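Local coordinates for CocE/NonD family hydrolase (Staphylococcus aureus subsp. aureus COL, PDB 3III), which is probably a serine hydrolase of the alpha/beta-hydrolase superfamily, related to X-Pro dipeptidyl-peptidases and cocaine esterases, whose natural substrate is not established, at residues G111-V119 with E310-K321. Sequence-based numbering, arbitrary orientation.
Sequences GFWVPNDYV and ERQKSFFDFYLK
The indole of W113 reaches helix 306-319 with the far corner of its six-membered ring, CH2 lying 3.6 Å from CA of K313 and 3.7 Å from CD2 of F316, whose ring is tilted 51° to it. One indole face takes CD2 of F112, and a water at the ring edge accepts from W113 NE1 and donates to Q312 OE1, so the one polar atom of this buried ring is satisfied. OE1 also accepts from N166. The F112 ring turns an edge to OE2 of E310, which is salt-bridged to R306. The Y118 ring has CE3 of W113 over one face and the nearly coplanar carboxylate of D317 at its edge. OH of Y118 donates to OD1 of D317 at 2.5 Å, on the anti side and 24° out of the carboxylate plane. Lysine suits K313 because its methylenes pass F112, CD 3.8 Å from CZ; with CG anti to the backbone N (chi1 178°), bends at chi3 and chi4 bring NZ round to OD2 of D317, a salt bridge between residues one helical turn apart. K321, extended beyond CG, passes CE by the Y118 ring. Its NZ donates to O of N116 at 2.6 Å, almost straight on to the carbonyl. Helix 306-319 packs on central strands of the mixed sheet, F316 against strand 186-192 and the following L320 on P68 of strand 67-74; turn 114-118 leans on it and leads into neighbouring strand 119-124.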
loop_
_atom_site.group_PDB
_atom_site.type_symbol
_atom_site.label_atom_id
_atom_site.label_comp_id
_atom_site.label_asym_id
_atom_site.label_seq_id
_atom_site.Cartn_x
_atom_site.Cartn_y
_atom_site.Cartn_z
ATOM N N GLY A 111 -20.771 -13.092 0.062
ATOM C CA GLY A 111 -21.012 -14.348 0.736
ATOM C C GLY A 111 -20.604 -14.284 2.224
ATOM O O GLY A 111 -21.003 -15.156 3.018
ATOM N N PHE A 112 -19.816 -13.268 2.584
ATOM C CA PHE A 112 -19.480 -13.046 4.034
ATOM C C PHE A 112 -20.395 -11.995 4.616
ATOM O O PHE A 112 -20.972 -12.168 5.686
ATOM C CB PHE A 112 -17.991 -12.651 4.234
ATOM C CG PHE A 112 -17.668 -12.232 5.665
ATOM C CD1 PHE A 112 -17.650 -13.161 6.669
ATOM C CD2 PHE A 112 -17.462 -10.913 6.006
ATOM C CE1 PHE A 112 -17.401 -12.821 7.978
ATOM C CE2 PHE A 112 -17.224 -10.559 7.327
ATOM C CZ PHE A 112 -17.187 -11.502 8.319
ATOM N N TRP A 113 -20.560 -10.881 3.919
ATOM C CA TRP A 113 -21.253 -9.748 4.523
ATOM C C TRP A 113 -22.756 -9.897 4.511
ATOM O O TRP A 113 -23.403 -9.622 5.519
ATOM C CB TRP A 113 -20.836 -8.438 3.883
ATOM C CG TRP A 113 -19.417 -8.095 4.200
ATOM C CD1 TRP A 113 -18.346 -8.315 3.413
ATOM C CD2 TRP A 113 -18.916 -7.535 5.409
ATOM N NE1 TRP A 113 -17.206 -7.901 4.021
ATOM C CE2 TRP A 113 -17.524 -7.423 5.263
ATOM C CE3 TRP A 113 -19.508 -7.089 6.591
ATOM C CZ2 TRP A 113 -16.728 -6.887 6.236
ATOM C CZ3 TRP A 113 -18.722 -6.576 7.561
ATOM C CH2 TRP A 113 -17.338 -6.480 7.398
ATOM N N VAL A 114 -23.319 -10.333 3.400
ATOM C CA VAL A 114 -24.762 -10.395 3.288
ATOM C C VAL A 114 -25.424 -11.372 4.270
ATOM O O VAL A 114 -26.444 -11.036 4.836
ATOM C CB VAL A 114 -25.264 -10.532 1.834
ATOM C CG1 VAL A 114 -26.775 -10.576 1.811
ATOM C CG2 VAL A 114 -24.799 -9.322 1.037
ATOM N N PRO A 115 -24.850 -12.537 4.534
ATOM C CA PRO A 115 -25.454 -13.418 5.541
ATOM C C PRO A 115 -25.396 -12.827 6.939
ATOM O O PRO A 115 -26.157 -13.217 7.804
ATOM C CB PRO A 115 -24.623 -14.668 5.468
ATOM C CG PRO A 115 -24.165 -14.685 4.063
ATOM C CD PRO A 115 -23.841 -13.262 3.746
ATOM N N ASN A 116 -24.511 -11.879 7.146
ATOM C CA ASN A 116 -24.447 -11.144 8.442
ATOM C C ASN A 116 -25.365 -9.898 8.439
ATOM O O ASN A 116 -25.230 -8.995 9.297
ATOM C CB ASN A 116 -22.996 -10.765 8.742
ATOM C CG ASN A 116 -22.168 -11.923 9.214
ATOM O OD1 ASN A 116 -21.197 -12.383 8.566
ATOM N ND2 ASN A 116 -22.538 -12.423 10.326
ATOM N N ASP A 117 -26.332 -9.859 7.512
ATOM C CA ASP A 117 -27.322 -8.781 7.413
ATOM C C ASP A 117 -26.703 -7.433 7.166
ATOM O O ASP A 117 -27.080 -6.422 7.805
ATOM C CB ASP A 117 -28.234 -8.714 8.659
ATOM C CG ASP A 117 -28.960 -10.059 8.908
ATOM O OD1 ASP A 117 -29.701 -10.415 7.990
ATOM O OD2 ASP A 117 -28.769 -10.729 9.970
ATOM N N TYR A 118 -25.820 -7.410 6.183
ATOM C CA TYR A 118 -25.314 -6.203 5.543
ATOM C C TYR A 118 -25.758 -6.228 4.070
ATOM O O TYR A 118 -26.043 -7.294 3.492
ATOM C CB TYR A 118 -23.792 -6.125 5.533
ATOM C CG TYR A 118 -23.159 -5.783 6.815
ATOM C CD1 TYR A 118 -22.741 -4.469 7.086
ATOM C CD2 TYR A 118 -22.968 -6.763 7.806
ATOM C CE1 TYR A 118 -22.163 -4.150 8.291
ATOM C CE2 TYR A 118 -22.368 -6.428 9.035
ATOM C CZ TYR A 118 -22.010 -5.117 9.272
ATOM O OH TYR A 118 -21.423 -4.801 10.441
ATOM N N VAL A 119 -25.833 -5.066 3.477
ATOM C CA VAL A 119 -25.937 -4.939 2.032
ATOM C C VAL A 119 -24.499 -4.722 1.488
ATOM O O VAL A 119 -23.694 -4.103 2.144
ATOM C CB VAL A 119 -26.900 -3.790 1.618
ATOM C CG1 VAL A 119 -26.716 -3.381 0.126
ATOM C CG2 VAL A 119 -28.355 -4.167 1.919
ATOM N N GLU A 310 -13.387 -11.053 10.624
ATOM C CA GLU A 310 -14.104 -10.884 11.850
ATOM C C GLU A 310 -13.739 -9.504 12.471
ATOM O O GLU A 310 -14.589 -8.850 13.085
ATOM C CB GLU A 310 -13.855 -12.032 12.852
ATOM C CG GLU A 310 -14.307 -13.434 12.475
ATOM C CD GLU A 310 -15.810 -13.567 12.490
ATOM O OE1 GLU A 310 -16.457 -12.911 13.355
ATOM O OE2 GLU A 310 -16.318 -14.304 11.640
ATOM N N ARG A 311 -12.504 -9.063 12.275
ATOM C CA ARG A 311 -12.058 -7.749 12.781
ATOM C C ARG A 311 -12.815 -6.628 12.052
ATOM O O ARG A 311 -13.359 -5.698 12.691
ATOM C CB ARG A 311 -10.531 -7.640 12.606
ATOM C CG ARG A 311 -9.896 -6.294 13.028
ATOM C CD ARG A 311 -8.505 -6.092 12.438
ATOM N NE ARG A 311 -7.736 -7.315 12.364
ATOM C CZ ARG A 311 -7.047 -7.836 13.372
ATOM N NH1 ARG A 311 -7.056 -7.194 14.524
ATOM N NH2 ARG A 311 -6.396 -9.029 13.225
ATOM N N GLN A 312 -12.855 -6.735 10.738
ATOM C CA GLN A 312 -13.618 -5.789 9.866
ATOM C C GLN A 312 -15.065 -5.719 10.307
ATOM O O GLN A 312 -15.649 -4.636 10.389
ATOM C CB GLN A 312 -13.566 -6.189 8.394
ATOM C CG GLN A 312 -12.191 -6.143 7.681
ATOM C CD GLN A 312 -12.218 -6.894 6.345
ATOM O OE1 GLN A 312 -13.151 -6.744 5.548
ATOM N NE2 GLN A 312 -11.177 -7.662 6.076
ATOM N N LYS A 313 -15.642 -6.894 10.582
ATOM C CA LYS A 313 -17.046 -6.981 10.936
ATOM C C LYS A 313 -17.286 -6.369 12.330
ATOM O O LYS A 313 -18.286 -5.713 12.544
ATOM C CB LYS A 313 -17.545 -8.456 10.870
ATOM C CG LYS A 313 -19.052 -8.660 11.285
ATOM C CD LYS A 313 -19.478 -10.164 11.079
ATOM C CE LYS A 313 -19.857 -10.809 12.380
ATOM N NZ LYS A 313 -20.961 -10.023 13.182
ATOM N N SER A 314 -16.361 -6.567 13.264
ATOM C CA SER A 314 -16.532 -6.009 14.577
ATOM C C SER A 314 -16.548 -4.448 14.502
ATOM O O SER A 314 -17.384 -3.797 15.131
ATOM C CB SER A 314 -15.464 -6.526 15.553
ATOM O OG SER A 314 -15.617 -5.802 16.796
ATOM N N PHE A 315 -15.670 -3.896 13.678
ATOM C CA PHE A 315 -15.567 -2.441 13.446
ATOM C C PHE A 315 -16.848 -1.925 12.800
ATOM O O PHE A 315 -17.445 -0.954 13.275
ATOM C CB PHE A 315 -14.350 -2.192 12.567
ATOM C CG PHE A 315 -14.158 -0.779 12.090
ATOM C CD1 PHE A 315 -13.775 0.244 12.963
ATOM C CD2 PHE A 315 -14.290 -0.487 10.738
ATOM C CE1 PHE A 315 -13.547 1.533 12.480
ATOM C CE2 PHE A 315 -14.063 0.795 10.245
ATOM C CZ PHE A 315 -13.682 1.822 11.139
ATOM N N PHE A 316 -17.312 -2.623 11.778
ATOM C CA PHE A 316 -18.540 -2.201 11.093
ATOM C C PHE A 316 -19.806 -2.433 11.933
ATOM O O PHE A 316 -20.738 -1.676 11.802
ATOM C CB PHE A 316 -18.690 -2.871 9.727
ATOM C CG PHE A 316 -17.971 -2.171 8.574
ATOM C CD1 PHE A 316 -17.307 -0.972 8.711
ATOM C CD2 PHE A 316 -17.961 -2.784 7.308
ATOM C CE1 PHE A 316 -16.653 -0.365 7.608
ATOM C CE2 PHE A 316 -17.401 -2.176 6.212
ATOM C CZ PHE A 316 -16.710 -0.956 6.365
ATOM N N ASP A 317 -19.847 -3.476 12.764
ATOM C CA ASP A 317 -20.996 -3.679 13.629
ATOM C C ASP A 317 -21.076 -2.496 14.598
ATOM O O ASP A 317 -22.188 -1.997 14.919
ATOM C CB ASP A 317 -20.875 -4.960 14.465
ATOM C CG ASP A 317 -21.090 -6.242 13.679
ATOM O OD1 ASP A 317 -21.588 -6.229 12.523
ATOM O OD2 ASP A 317 -20.781 -7.273 14.294
ATOM N N PHE A 318 -19.911 -2.010 15.053
ATOM C CA PHE A 318 -19.940 -0.814 15.937
ATOM C C PHE A 318 -20.409 0.424 15.178
ATOM O O PHE A 318 -21.267 1.146 15.665
ATOM C CB PHE A 318 -18.569 -0.575 16.557
ATOM C CG PHE A 318 -18.555 0.448 17.645
ATOM C CD1 PHE A 318 -18.762 0.075 18.954
ATOM C CD2 PHE A 318 -18.313 1.785 17.360
ATOM C CE1 PHE A 318 -18.769 1.045 20.019
ATOM C CE2 PHE A 318 -18.278 2.748 18.413
ATOM C CZ PHE A 318 -18.500 2.357 19.726
ATOM N N TYR A 319 -19.810 0.709 14.015
ATOM C CA TYR A 319 -20.045 1.987 13.320
ATOM C C TYR A 319 -21.252 1.992 12.386
ATOM O O TYR A 319 -21.880 3.037 12.250
ATOM C CB TYR A 319 -18.760 2.547 12.614
ATOM C CG TYR A 319 -17.764 3.022 13.621
ATOM C CD1 TYR A 319 -18.001 4.156 14.382
ATOM C CD2 TYR A 319 -16.650 2.261 13.915
ATOM C CE1 TYR A 319 -17.136 4.547 15.358
ATOM C CE2 TYR A 319 -15.776 2.640 14.884
ATOM C CZ TYR A 319 -16.018 3.785 15.619
ATOM O OH TYR A 319 -15.180 4.145 16.655
ATOM N N LEU A 320 -21.545 0.874 11.714
ATOM C CA LEU A 320 -22.636 0.839 10.767
ATOM C C LEU A 320 -23.918 0.269 11.376
ATOM O O LEU A 320 -25.000 0.699 10.994
ATOM C CB LEU A 320 -22.265 0.038 9.532
ATOM C CG LEU A 320 -20.995 0.466 8.800
ATOM C CD1 LEU A 320 -20.781 -0.395 7.460
ATOM C CD2 LEU A 320 -21.055 1.976 8.427
ATOM N N LYS A 321 -23.809 -0.701 12.297
ATOM C CA LYS A 321 -25.004 -1.226 12.972
ATOM C C LYS A 321 -25.266 -0.467 14.264
ATOM O O LYS A 321 -26.338 -0.617 14.849
ATOM C CB LYS A 321 -24.889 -2.733 13.280
ATOM C CG LYS A 321 -24.940 -3.595 12.028
ATOM C CD LYS A 321 -25.030 -5.054 12.326
ATOM C CE LYS A 321 -25.274 -5.870 11.047
ATOM N NZ LYS A 321 -25.422 -7.319 11.320
HETATM O O HOH W 1 -14.259 -7.877 3.430
#